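Local coordinates for protein peptidoglycan glycosyltransferase (Burkholderia ambifaria, PDB 5UY7) that belongs to the penicillin-binding proteins, its modelled part being a domain of the beta-lactamase clan in which helices pack around a five-stranded antiparallel sheet, at residues A[260-265]-A[356-361]; A[276-281]-A[432-437]; A[287-292]-A[314-319]; A[348-353]-A[390-395]. All blocks are in the same frame, centred on the assembly; numbering follows the deposited sequence.

Contact 1 (A[260-265]-A[356-361]); sequences RILTDV and VGFPGA
Thr263, packed against Gly360 of the loop 356-361, is oriented by the short helix 260-263, in which Arg260 O takes a weak bond from Thr263 N and one of 3.0 Å from Asp264 N. Thr263 meets the loop with carbon: its CG2 stands 3.4 Å from Gly360 O. Leu262 carries the apolar part with both of its methyls. CD1 approaches the ring of Phe358 obliquely, 3.5 Å from CD2 of that ring, and the two side chains cross at about a right angle. The other methyl, Leu262 CD2, lies 4.0 Å from Val356 CG2 and 4.3 Å from Ala361 CB. With chi2 at 139°, off a staggered setting, CD1 faces the ring and CD2 the aliphatic groups. Gly360 has a positive phi as the loop turns toward Ala361, whose CA comes 5.0 Å from that of Thr263. The loop follows helix 338-347, while Ile261 of the short helix packs on strands 222-229 and 235-241 of the central sheet. Phe391 of helix 390-401 also touches Leu262 and Val356, and Ile411 packs on Phe358. No hydrogen bond joins the two segments; cohesion rests on van der Waals packing round the buried Leu262, and a backbone bond between Leu262 and Ala362 ties the helix to the residue just beyond the loop.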
loop_
_atom_site.group_PDB
_atom_site.type_symbol
_atom_site.label_atom_id
_atom_site.label_comp_id
_atom_site.label_asym_id
_atom_site.label_seq_id
_atom_site.Cartn_x
_atom_site.Cartn_y
_atom_site.Cartn_z
ATOM N N ARG A 260 9.059 -11.917 -10.083
ATOM C CA ARG A 260 9.480 -11.295 -8.828
ATOM C C ARG A 260 8.332 -10.595 -8.107
ATOM O O ARG A 260 8.348 -10.499 -6.874
ATOM C CB ARG A 260 10.620 -10.313 -9.088
ATOM C CG ARG A 260 11.856 -10.973 -9.679
ATOM C CD ARG A 260 13.031 -10.018 -9.765
ATOM N NE ARG A 260 12.771 -8.873 -10.635
ATOM C CZ ARG A 260 12.856 -8.897 -11.964
ATOM N NH1 ARG A 260 13.177 -10.019 -12.596
ATOM N NH2 ARG A 260 12.610 -7.800 -12.665
ATOM N N ILE A 261 7.337 -10.091 -8.844
ATOM C CA ILE A 261 6.167 -9.492 -8.206
ATOM C C ILE A 261 5.523 -10.468 -7.237
ATOM O O ILE A 261 5.008 -10.071 -6.184
ATOM C CB ILE A 261 5.147 -9.029 -9.268
ATOM C CG1 ILE A 261 5.708 -7.879 -10.091
ATOM C CG2 ILE A 261 3.832 -8.620 -8.600
ATOM C CD1 ILE A 261 4.733 -7.342 -11.124
ATOM N N LEU A 262 5.558 -11.759 -7.564
ATOM C CA LEU A 262 4.952 -12.788 -6.734
ATOM C C LEU A 262 5.944 -13.500 -5.825
ATOM O O LEU A 262 5.545 -14.020 -4.776
ATOM C CB LEU A 262 4.266 -13.830 -7.623
ATOM C CG LEU A 262 3.016 -13.303 -8.323
ATOM C CD1 LEU A 262 2.964 -13.798 -9.751
ATOM C CD2 LEU A 262 1.782 -13.741 -7.548
ATOM N N THR A 263 7.223 -13.533 -6.186
ATOM C CA THR A 263 8.167 -14.365 -5.447
ATOM C C THR A 263 9.049 -13.585 -4.484
ATOM O O THR A 263 9.490 -14.149 -3.479
ATOM C CB THR A 263 9.059 -15.155 -6.414
ATOM O OG1 THR A 263 9.841 -14.253 -7.207
ATOM C CG2 THR A 263 8.208 -16.026 -7.333
ATOM N N ASP A 264 9.313 -12.311 -4.745
ATOM C CA ASP A 264 10.238 -11.550 -3.916
ATOM C C ASP A 264 9.507 -10.896 -2.750
ATOM O O ASP A 264 8.488 -10.221 -2.938
ATOM C CB ASP A 264 10.970 -10.503 -4.754
ATOM C CG ASP A 264 12.007 -11.124 -5.683
ATOM O OD1 ASP A 264 12.029 -12.369 -5.816
ATOM O OD2 ASP A 264 12.806 -10.373 -6.270
ATOM N N VAL A 265 10.031 -11.093 -1.540
ATOM C CA VAL A 265 9.411 -10.513 -0.358
ATOM C C VAL A 265 10.355 -9.506 0.280
ATOM O O VAL A 265 11.580 -9.570 0.136
ATOM C CB VAL A 265 8.969 -11.571 0.676
ATOM C CG1 VAL A 265 7.993 -12.543 0.044
ATOM C CG2 VAL A 265 10.162 -12.292 1.254
ATOM N N VAL A 356 -2.926 -18.023 -7.536
ATOM C CA VAL A 356 -3.355 -17.420 -8.788
ATOM C C VAL A 356 -2.793 -18.152 -10.002
ATOM O O VAL A 356 -2.909 -17.660 -11.126
ATOM C CB VAL A 356 -2.995 -15.922 -8.836
ATOM C CG1 VAL A 356 -3.646 -15.195 -7.676
ATOM C CG2 VAL A 356 -1.490 -15.732 -8.800
ATOM N N GLY A 357 -2.197 -19.323 -9.800
ATOM C CA GLY A 357 -1.732 -20.118 -10.917
ATOM C C GLY A 357 -0.224 -20.180 -11.029
ATOM O O GLY A 357 0.342 -21.250 -11.256
ATOM N N PHE A 358 0.432 -19.038 -10.878
ATOM C CA PHE A 358 1.883 -18.992 -10.963
ATOM C C PHE A 358 2.493 -19.873 -9.877
ATOM O O PHE A 358 2.092 -19.774 -8.711
ATOM C CB PHE A 358 2.378 -17.554 -10.809
ATOM C CG PHE A 358 1.935 -16.642 -11.919
ATOM C CD1 PHE A 358 2.549 -16.693 -13.159
ATOM C CD2 PHE A 358 0.903 -15.739 -11.725
ATOM C CE1 PHE A 358 2.144 -15.859 -14.185
ATOM C CE2 PHE A 358 0.497 -14.899 -12.750
ATOM C CZ PHE A 358 1.119 -14.959 -13.979
ATOM N N PRO A 359 3.445 -20.737 -10.209
ATOM C CA PRO A 359 4.040 -21.600 -9.190
ATOM C C PRO A 359 5.018 -20.826 -8.324
ATOM O O PRO A 359 5.587 -19.810 -8.734
ATOM C CB PRO A 359 4.760 -22.671 -10.018
ATOM C CG PRO A 359 5.166 -21.944 -11.251
ATOM C CD PRO A 359 4.062 -20.938 -11.532
ATOM N N GLY A 360 5.191 -21.314 -7.101
ATOM C CA GLY A 360 6.192 -20.755 -6.213
ATOM C C GLY A 360 5.929 -19.332 -5.778
ATOM O O GLY A 360 6.879 -18.602 -5.477
ATOM N N ALA A 361 4.666 -18.909 -5.738
ATOM C CA ALA A 361 4.359 -17.600 -5.181
ATOM C C ALA A 361 4.712 -17.577 -3.699
ATOM O O ALA A 361 4.468 -18.542 -2.968
ATOM C CB ALA A 361 2.883 -17.257 -5.383
#

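Contact 2 (A[276-281]-A[432-437]); sequences TVSLAL and REVRTM
Val277 reaches toward Met437 tip to tip, its CG1 methyl 3.9 Å from the sulfur SD. That methyl is anti to the backbone N (chi1 165°), and from there it also comes near Val434 CG2, at 4.4 Å. Met437, extended beyond CG, brings SD to that methyl; Val317 and Ile321 of helix 317-323 touch both Val277 and Met437. Next in sequence, Ser278 stands at the closest backbone approach, opposite Val434, with the two CA atoms 6.5 Å apart. Its OG sits a tight 3.2 Å from Val434 CG2, but the hydroxyl's hydrogen bond is to Pro274 O, one turn back in its own helix. Helix 273-282, which probably starts at the SxxK motif of the penicillin-binding fold, here runs largely antiparallel to helix 428-442, at an angle of 145° and with a closest axis approach of 10.0 Å. One turn on from Val277, Leu281 serves three partners with CD1. That methyl is 3.8 Å from Val434 CG2, the two side chains crossing at a slant, and 4.1 Å from Met437 CE. It also lies 3.7 Å from Glu433 OE1, since the extended glutamate carries its carboxylate obliquely across the leucine branch, where OE1 meets carbon atoms. Pro288, from the loop after helix 273-282, packs on both Leu281 and Glu433.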
loop_
_atom_site.group_PDB
_atom_site.type_symbol
_atom_site.label_atom_id
_atom_site.label_comp_id
_atom_site.label_asym_id
_atom_site.label_seq_id
_atom_site.Cartn_x
_atom_site.Cartn_y
_atom_site.Cartn_z
ATOM N N THR A 276 -2.801 -0.316 10.024
ATOM C CA THR A 276 -2.822 -0.079 11.465
ATOM C C THR A 276 -3.973 0.844 11.836
ATOM O O THR A 276 -4.747 0.563 12.762
ATOM C CB THR A 276 -1.494 0.538 11.905
ATOM O OG1 THR A 276 -0.429 -0.376 11.611
ATOM C CG2 THR A 276 -1.501 0.825 13.401
ATOM N N VAL A 277 -4.104 1.946 11.091
ATOM C CA VAL A 277 -5.151 2.920 11.354
ATOM C C VAL A 277 -6.513 2.343 10.999
ATOM O O VAL A 277 -7.477 2.495 11.763
ATOM C CB VAL A 277 -4.855 4.222 10.586
ATOM C CG1 VAL A 277 -6.093 5.108 10.533
ATOM C CG2 VAL A 277 -3.689 4.948 11.233
ATOM N N SER A 278 -6.620 1.654 9.851
ATOM C CA SER A 278 -7.892 1.038 9.475
ATOM C C SER A 278 -8.427 0.147 10.589
ATOM O O SER A 278 -9.612 0.213 10.943
ATOM C CB SER A 278 -7.737 0.218 8.192
ATOM O OG SER A 278 -7.490 1.038 7.066
ATOM N N LEU A 279 -7.570 -0.711 11.144
ATOM C CA LEU A 279 -8.056 -1.642 12.157
ATOM C C LEU A 279 -8.498 -0.914 13.421
ATOM O O LEU A 279 -9.544 -1.239 13.989
ATOM C CB LEU A 279 -6.977 -2.681 12.485
ATOM C CG LEU A 279 -7.413 -3.760 13.477
ATOM C CD1 LEU A 279 -8.592 -4.575 12.945
ATOM C CD2 LEU A 279 -6.222 -4.656 13.809
ATOM N N ALA A 280 -7.723 0.078 13.876
ATOM C CA ALA A 280 -8.113 0.805 15.085
ATOM C C ALA A 280 -9.427 1.556 14.889
ATOM O O ALA A 280 -10.250 1.638 15.812
ATOM C CB ALA A 280 -6.995 1.763 15.501
ATOM N N LEU A 281 -9.643 2.119 13.699
ATOM C CA LEU A 281 -10.950 2.704 13.394
ATOM C C LEU A 281 -12.046 1.644 13.420
ATOM O O LEU A 281 -13.113 1.845 14.018
ATOM C CB LEU A 281 -10.918 3.382 12.019
ATOM C CG LEU A 281 -10.001 4.601 11.910
ATOM C CD1 LEU A 281 -9.858 5.007 10.443
ATOM C CD2 LEU A 281 -10.604 5.748 12.723
ATOM N N ARG A 432 -13.773 4.244 3.759
ATOM C CA ARG A 432 -13.953 5.605 3.253
ATOM C C ARG A 432 -13.118 6.597 4.050
ATOM O O ARG A 432 -12.474 7.486 3.473
ATOM C CB ARG A 432 -15.434 5.987 3.300
ATOM N N GLU A 433 -13.103 6.447 5.378
ATOM C CA GLU A 433 -12.292 7.327 6.228
ATOM C C GLU A 433 -10.819 7.238 5.860
ATOM O O GLU A 433 -10.125 8.262 5.784
ATOM C CB GLU A 433 -12.492 6.968 7.706
ATOM C CG GLU A 433 -13.829 7.402 8.276
ATOM C CD GLU A 433 -14.094 6.841 9.670
ATOM O OE1 GLU A 433 -13.449 5.840 10.046
ATOM O OE2 GLU A 433 -14.950 7.411 10.388
ATOM N N VAL A 434 -10.324 6.025 5.609
ATOM C CA VAL A 434 -8.906 5.875 5.303
ATOM C C VAL A 434 -8.595 6.382 3.897
ATOM O O VAL A 434 -7.530 6.972 3.674
ATOM C CB VAL A 434 -8.480 4.411 5.523
ATOM C CG1 VAL A 434 -7.057 4.175 5.040
ATOM C CG2 VAL A 434 -8.580 4.095 7.008
ATOM N N ARG A 435 -9.514 6.215 2.943
ATOM C CA ARG A 435 -9.264 6.771 1.612
ATOM C C ARG A 435 -9.091 8.283 1.689
ATOM O O ARG A 435 -8.216 8.848 1.014
ATOM C CB ARG A 435 -10.392 6.401 0.648
ATOM C CG ARG A 435 -10.375 4.913 0.228
ATOM C CD ARG A 435 -11.178 4.649 -1.050
ATOM N NE ARG A 435 -12.564 5.091 -0.973
ATOM C CZ ARG A 435 -13.550 4.403 -0.404
ATOM N NH1 ARG A 435 -13.313 3.232 0.173
ATOM N NH2 ARG A 435 -14.781 4.893 -0.412
ATOM N N THR A 436 -9.909 8.953 2.518
ATOM C CA THR A 436 -9.742 10.389 2.736
ATOM C C THR A 436 -8.349 10.691 3.278
ATOM O O THR A 436 -7.683 11.636 2.820
ATOM C CB THR A 436 -10.842 10.898 3.681
ATOM O OG1 THR A 436 -12.121 10.720 3.050
ATOM C CG2 THR A 436 -10.653 12.387 4.044
ATOM N N MET A 437 -7.875 9.883 4.233
ATOM C CA MET A 437 -6.535 10.092 4.775
ATOM C C MET A 437 -5.464 9.855 3.717
ATOM O O MET A 437 -4.454 10.568 3.680
ATOM C CB MET A 437 -6.312 9.177 5.977
ATOM C CG MET A 437 -7.274 9.457 7.122
ATOM S SD MET A 437 -7.021 8.207 8.396
ATOM C CE MET A 437 -8.306 8.662 9.571
#

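Contact 3 (A[287-292]-A[314-319]); sequences TPNTLV and TLTVGG. With SO4 (sulfate ion), chain C.
Backbone hydrogen bonds join Val292 and Leu315 in both directions, with Val292 N to Leu315 O at 2.7 Å and Leu315 N to Val292 O at 2.9 Å. They form the hydrogen-bonded pair of a two-stranded antiparallel sheet; Leu291 and Thr316 are its non-hydrogen-bonded neighbours. Beyond the strands the bonds pass to the start of helix 317-323. Gly318 N reaches Pro288 O on a lone pair, in the carbonyl plane, at 3.3 Å, while Val317 N to Thr290 O is bent and weak. Among side chains, Val292 CG2 and Val317 CG2 meet at 4.0 Å on the inner side, where Ile332 touches both valines. On the outer side Leu291 leans over two threonine methyls, with CD2 4.0 Å from Thr316 CG2 and CB 4.1 Å from Thr314 CG2. Polar side chains finish the turns. Thr316 is the N-cap: with OG1 placed between backbone N and carbonyl carbon (chi1 60°), it accepts from Gly319 N at 2.9 Å. Thr290 OG1 accepts from Thr287 N across a type I turn. A sulfate ion, probably from the crystallisation liquor, is bound by Thr287 OG1 and Asn289 N. The first three N-H groups of the helix thus all have acceptors, two from the turn 287-290 and one from the cap, though the bond of Val317 N is weak.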
loop_
_atom_site.group_PDB
_atom_site.type_symbol
_atom_site.label_atom_id
_atom_site.label_comp_id
_atom_site.label_asym_id
_atom_site.label_seq_id
_atom_site.Cartn_x
_atom_site.Cartn_y
_atom_site.Cartn_z
ATOM N N THR A 287 -11.058 7.374 16.470
ATOM C CA THR A 287 -11.820 7.966 15.378
ATOM C C THR A 287 -10.857 8.804 14.552
ATOM O O THR A 287 -9.726 9.050 14.997
ATOM C CB THR A 287 -12.950 8.836 15.913
ATOM O OG1 THR A 287 -12.376 9.927 16.645
ATOM C CG2 THR A 287 -13.873 8.019 16.800
ATOM N N PRO A 288 -11.250 9.287 13.370
ATOM C CA PRO A 288 -10.293 10.067 12.571
ATOM C C PRO A 288 -9.775 11.310 13.270
ATOM O O PRO A 288 -8.647 11.740 12.989
ATOM C CB PRO A 288 -11.098 10.419 11.312
ATOM C CG PRO A 288 -12.095 9.303 11.190
ATOM C CD PRO A 288 -12.482 8.991 12.609
ATOM N N ASN A 289 -10.546 11.906 14.181
ATOM C CA ASN A 289 -10.085 13.120 14.842
ATOM C C ASN A 289 -9.579 12.883 16.258
ATOM O O ASN A 289 -9.336 13.854 16.981
ATOM C CB ASN A 289 -11.193 14.173 14.850
ATOM C CG ASN A 289 -11.552 14.628 13.460
ATOM O OD1 ASN A 289 -12.720 14.615 13.069
ATOM N ND2 ASN A 289 -10.544 15.012 12.693
ATOM N N THR A 290 -9.418 11.626 16.666
ATOM C CA THR A 290 -8.716 11.328 17.908
ATOM C C THR A 290 -7.312 11.918 17.874
ATOM O O THR A 290 -6.609 11.816 16.868
ATOM C CB THR A 290 -8.642 9.817 18.114
ATOM O OG1 THR A 290 -9.962 9.300 18.333
ATOM C CG2 THR A 290 -7.743 9.469 19.303
ATOM N N LEU A 291 -6.910 12.543 18.981
ATOM C CA LEU A 291 -5.573 13.122 19.067
ATOM C C LEU A 291 -4.559 12.072 19.497
ATOM O O LEU A 291 -4.827 11.247 20.378
ATOM C CB LEU A 291 -5.553 14.288 20.050
ATOM C CG LEU A 291 -6.451 15.469 19.678
ATOM C CD1 LEU A 291 -6.250 16.611 20.660
ATOM C CD2 LEU A 291 -6.186 15.929 18.251
ATOM N N VAL A 292 -3.383 12.119 18.873
ATOM C CA VAL A 292 -2.266 11.224 19.158
ATOM C C VAL A 292 -1.041 12.098 19.382
ATOM O O VAL A 292 -0.648 12.855 18.483
ATOM C CB VAL A 292 -2.015 10.232 18.008
ATOM C CG1 VAL A 292 -0.896 9.255 18.368
ATOM C CG2 VAL A 292 -3.302 9.495 17.651
ATOM N N THR A 314 1.292 17.112 18.310
ATOM C CA THR A 314 -0.027 16.509 18.428
ATOM C C THR A 314 -0.649 16.375 17.046
ATOM O O THR A 314 -0.771 17.367 16.317
ATOM C CB THR A 314 -0.927 17.351 19.329
ATOM O OG1 THR A 314 -0.261 17.604 20.570
ATOM C CG2 THR A 314 -2.237 16.615 19.593
ATOM N N LEU A 315 -1.031 15.154 16.686
ATOM C CA LEU A 315 -1.648 14.863 15.402
ATOM C C LEU A 315 -3.021 14.248 15.628
ATOM O O LEU A 315 -3.262 13.592 16.644
ATOM C CB LEU A 315 -0.801 13.888 14.573
ATOM C CG LEU A 315 0.611 14.340 14.199
ATOM C CD1 LEU A 315 1.368 13.217 13.498
ATOM C CD2 LEU A 315 0.524 15.589 13.326
ATOM N N THR A 316 -3.922 14.456 14.677
ATOM C CA THR A 316 -5.077 13.571 14.639
ATOM C C THR A 316 -4.648 12.223 14.079
ATOM O O THR A 316 -3.558 12.070 13.527
ATOM C CB THR A 316 -6.187 14.133 13.758
ATOM O OG1 THR A 316 -5.677 14.285 12.423
ATOM C CG2 THR A 316 -6.680 15.480 14.280
ATOM N N VAL A 317 -5.538 11.234 14.201
ATOM C CA VAL A 317 -5.287 9.946 13.558
ATOM C C VAL A 317 -5.076 10.140 12.061
ATOM O O VAL A 317 -4.181 9.534 11.466
ATOM C CB VAL A 317 -6.444 8.977 13.862
ATOM C CG1 VAL A 317 -6.401 7.763 12.920
ATOM C CG2 VAL A 317 -6.370 8.531 15.311
ATOM N N GLY A 318 -5.865 11.018 11.437
ATOM C CA GLY A 318 -5.624 11.331 10.035
ATOM C C GLY A 318 -4.248 11.931 9.814
ATOM O O GLY A 318 -3.554 11.588 8.848
ATOM N N GLY A 319 -3.824 12.813 10.726
ATOM C CA GLY A 319 -2.494 13.396 10.633
ATOM C C GLY A 319 -1.383 12.374 10.771
ATOM O O GLY A 319 -0.301 12.547 10.201
HETATM S S SO4 C . -14.527 12.281 15.300
HETATM O O1 SO4 C . -15.757 11.529 15.070
HETATM O O2 SO4 C . -14.772 13.711 15.121
HETATM O O3 SO4 C . -13.517 11.849 14.335
HETATM O O4 SO4 C . -14.059 12.035 16.663
#

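Contact 4 (A[348-353]-A[390-395]); sequences IGLGQA and LFQLAR
A Schellman motif with Gly349 as its C-prime residue ends helix 338-347, and the type II turn 349-352 that follows lies against helix 390-401. Gln392 makes the direct bond between them. Its chain, extended beyond CG, brings NE2 2.9 Å from Gln352 O; that oxygen lies in the plane of the Gln392 amide, yet the donor stands above the carbonyl plane. Bonds of NE2 to Ala363 O and of OE1 from Ser389 N further fix the amide's rotation. Leu350 lies obliquely on the root of this side chain, CD2 being 4.1 Å from Gln392 CB. Within the turn, Gln352 NE2 bonds straight to Leu350 O at 3.0 Å and also to Thr346 O. Waters add further links. One molecule donates to Ile348 O at 2.6 Å and to Gln392 O. Arg395 is modelled in two conformers; in the one described, bent at chi3 (56°), NE donates to this water and NH1 to another that is held by Ala353 O. A C-prime glycine with positive phi is the usual mark of a Schellman end; here the turn after it is bonded to helix 390-401 through the Gln392 amide.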
loop_
_atom_site.group_PDB
_atom_site.type_symbol
_atom_site.label_atom_id
_atom_site.label_comp_id
_atom_site.label_asym_id
_atom_site.label_seq_id
_atom_site.Cartn_x
_atom_site.Cartn_y
_atom_site.Cartn_z
ATOM N N ILE A 348 -6.132 -9.700 5.183
ATOM C CA ILE A 348 -5.685 -9.050 3.950
ATOM C C ILE A 348 -4.675 -9.939 3.227
ATOM O O ILE A 348 -3.998 -9.497 2.291
ATOM C CB ILE A 348 -5.107 -7.642 4.202
ATOM C CG1 ILE A 348 -3.958 -7.671 5.213
ATOM C CG2 ILE A 348 -6.206 -6.687 4.663
ATOM C CD1 ILE A 348 -3.140 -6.374 5.277
ATOM N N GLY A 349 -4.578 -11.200 3.642
ATOM C CA GLY A 349 -3.840 -12.192 2.882
ATOM C C GLY A 349 -2.354 -12.276 3.153
ATOM O O GLY A 349 -1.646 -12.962 2.401
ATOM N N LEU A 350 -1.849 -11.614 4.189
ATOM C CA LEU A 350 -0.420 -11.688 4.465
ATOM C C LEU A 350 -0.073 -13.034 5.089
ATOM O O LEU A 350 -0.898 -13.664 5.756
ATOM C CB LEU A 350 0.013 -10.550 5.387
ATOM C CG LEU A 350 -0.347 -9.150 4.892
ATOM C CD1 LEU A 350 0.378 -8.111 5.721
ATOM C CD2 LEU A 350 0.014 -9.009 3.419
ATOM N N GLY A 351 1.164 -13.478 4.859
ATOM C CA GLY A 351 1.619 -14.766 5.355
ATOM C C GLY A 351 1.075 -15.958 4.599
ATOM O O GLY A 351 1.314 -17.101 5.015
ATOM N N GLN A 352 0.346 -15.729 3.515
ATOM C CA GLN A 352 -0.308 -16.776 2.748
ATOM C C GLN A 352 0.036 -16.574 1.284
ATOM O O GLN A 352 -0.110 -15.467 0.756
ATOM C CB GLN A 352 -1.823 -16.736 2.940
ATOM C CG GLN A 352 -2.260 -16.707 4.388
ATOM C CD GLN A 352 -3.599 -16.031 4.561
ATOM O OE1 GLN A 352 -4.636 -16.577 4.184
ATOM N NE2 GLN A 352 -3.585 -14.824 5.120
ATOM N N ALA A 353 0.470 -17.632 0.629
ATOM C CA ALA A 353 0.877 -17.503 -0.757
ATOM C C ALA A 353 -0.344 -17.283 -1.640
ATOM O O ALA A 353 -1.334 -18.018 -1.517
ATOM C CB ALA A 353 1.632 -18.748 -1.204
ATOM N N LEU A 390 5.012 -7.676 -3.412
ATOM C CA LEU A 390 4.266 -6.547 -3.967
ATOM C C LEU A 390 2.858 -6.973 -4.370
ATOM O O LEU A 390 1.898 -6.208 -4.199
ATOM C CB LEU A 390 5.004 -5.940 -5.159
ATOM C CG LEU A 390 4.395 -4.630 -5.684
ATOM C CD1 LEU A 390 4.552 -3.524 -4.655
ATOM C CD2 LEU A 390 5.076 -4.245 -7.002
ATOM N N PHE A 391 2.715 -8.197 -4.888
ATOM C CA PHE A 391 1.391 -8.719 -5.207
ATOM C C PHE A 391 0.489 -8.691 -3.981
ATOM O O PHE A 391 -0.663 -8.245 -4.050
ATOM C CB PHE A 391 1.502 -10.147 -5.751
ATOM C CG PHE A 391 0.198 -10.710 -6.257
ATOM C CD1 PHE A 391 -0.730 -11.260 -5.383
ATOM C CD2 PHE A 391 -0.096 -10.695 -7.613
ATOM C CE1 PHE A 391 -1.930 -11.770 -5.853
ATOM C CE2 PHE A 391 -1.295 -11.209 -8.085
ATOM C CZ PHE A 391 -2.209 -11.744 -7.205
ATOM N N GLN A 392 1.000 -9.172 -2.842
ATOM C CA GLN A 392 0.196 -9.175 -1.625
ATOM C C GLN A 392 -0.230 -7.767 -1.227
ATOM O O GLN A 392 -1.357 -7.565 -0.760
ATOM C CB GLN A 392 0.969 -9.829 -0.483
ATOM C CG GLN A 392 0.988 -11.340 -0.551
ATOM C CD GLN A 392 1.885 -11.931 0.518
ATOM O OE1 GLN A 392 2.866 -11.307 0.917
ATOM N NE2 GLN A 392 1.547 -13.126 0.997
ATOM N N LEU A 393 0.657 -6.783 -1.381
ATOM C CA LEU A 393 0.300 -5.410 -1.024
ATOM C C LEU A 393 -0.755 -4.847 -1.966
ATOM O O LEU A 393 -1.691 -4.164 -1.526
ATOM C CB LEU A 393 1.545 -4.522 -1.040
ATOM C CG LEU A 393 2.554 -4.773 0.086
ATOM C CD1 LEU A 393 3.788 -3.901 -0.144
ATOM C CD2 LEU A 393 1.926 -4.487 1.454
ATOM N N ALA A 394 -0.614 -5.098 -3.266
ATOM C CA ALA A 394 -1.620 -4.626 -4.211
ATOM C C ALA A 394 -2.988 -5.194 -3.859
ATOM O O ALA A 394 -3.981 -4.457 -3.801
ATOM C CB ALA A 394 -1.229 -5.000 -5.641
ATOM N N ARG A 395 -3.050 -6.499 -3.573
ATOM C CA ARG A 395 -4.318 -7.118 -3.195
ATOM C C ARG A 395 -4.854 -6.528 -1.898
ATOM O O ARG A 395 -6.049 -6.213 -1.793
ATOM C CB ARG A 395 -4.140 -8.633 -3.070
ATOM C CG ARG A 395 -5.373 -9.361 -2.562
ATOM C CD ARG A 395 -5.144 -10.870 -2.505
ATOM N NE ARG A 395 -3.979 -11.218 -1.695
ATOM C CZ ARG A 395 -3.485 -12.447 -1.578
ATOM N NH1 ARG A 395 -4.051 -13.461 -2.222
ATOM N NH2 ARG A 395 -2.421 -12.662 -0.819
HETATM O O HOH W 1 -2.572 -9.920 0.144
HETATM O O HOH W 2 2.879 -11.548 3.729
HETATM O O HOH W 3 -3.542 -16.180 -0.975
#

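How the contacts relate
All four contacts lie in the penicillin-binding domain. From the N terminus, 260-265 opens contact 1 and 276-281 opens contact 2; contact 3 opens and closes next, nested inside both. Segment 348-353 then opens contact 4, 356-361 closes contact 1, 390-395 closes contact 4 and 432-437 closes contact 2. Contact 1 therefore crosses contacts 2 and 4, while contact 4 is nested in contact 2 and follows contact 3 in series. Contacts 1 and 4 meet at Phe391 and join the loop after helix 338-347 to helices 260-263 and 390-401. Contacts 2 and 3 meet through Pro288 and Val317, tying helices 273-282 and 428-442 to the small two-stranded sheet.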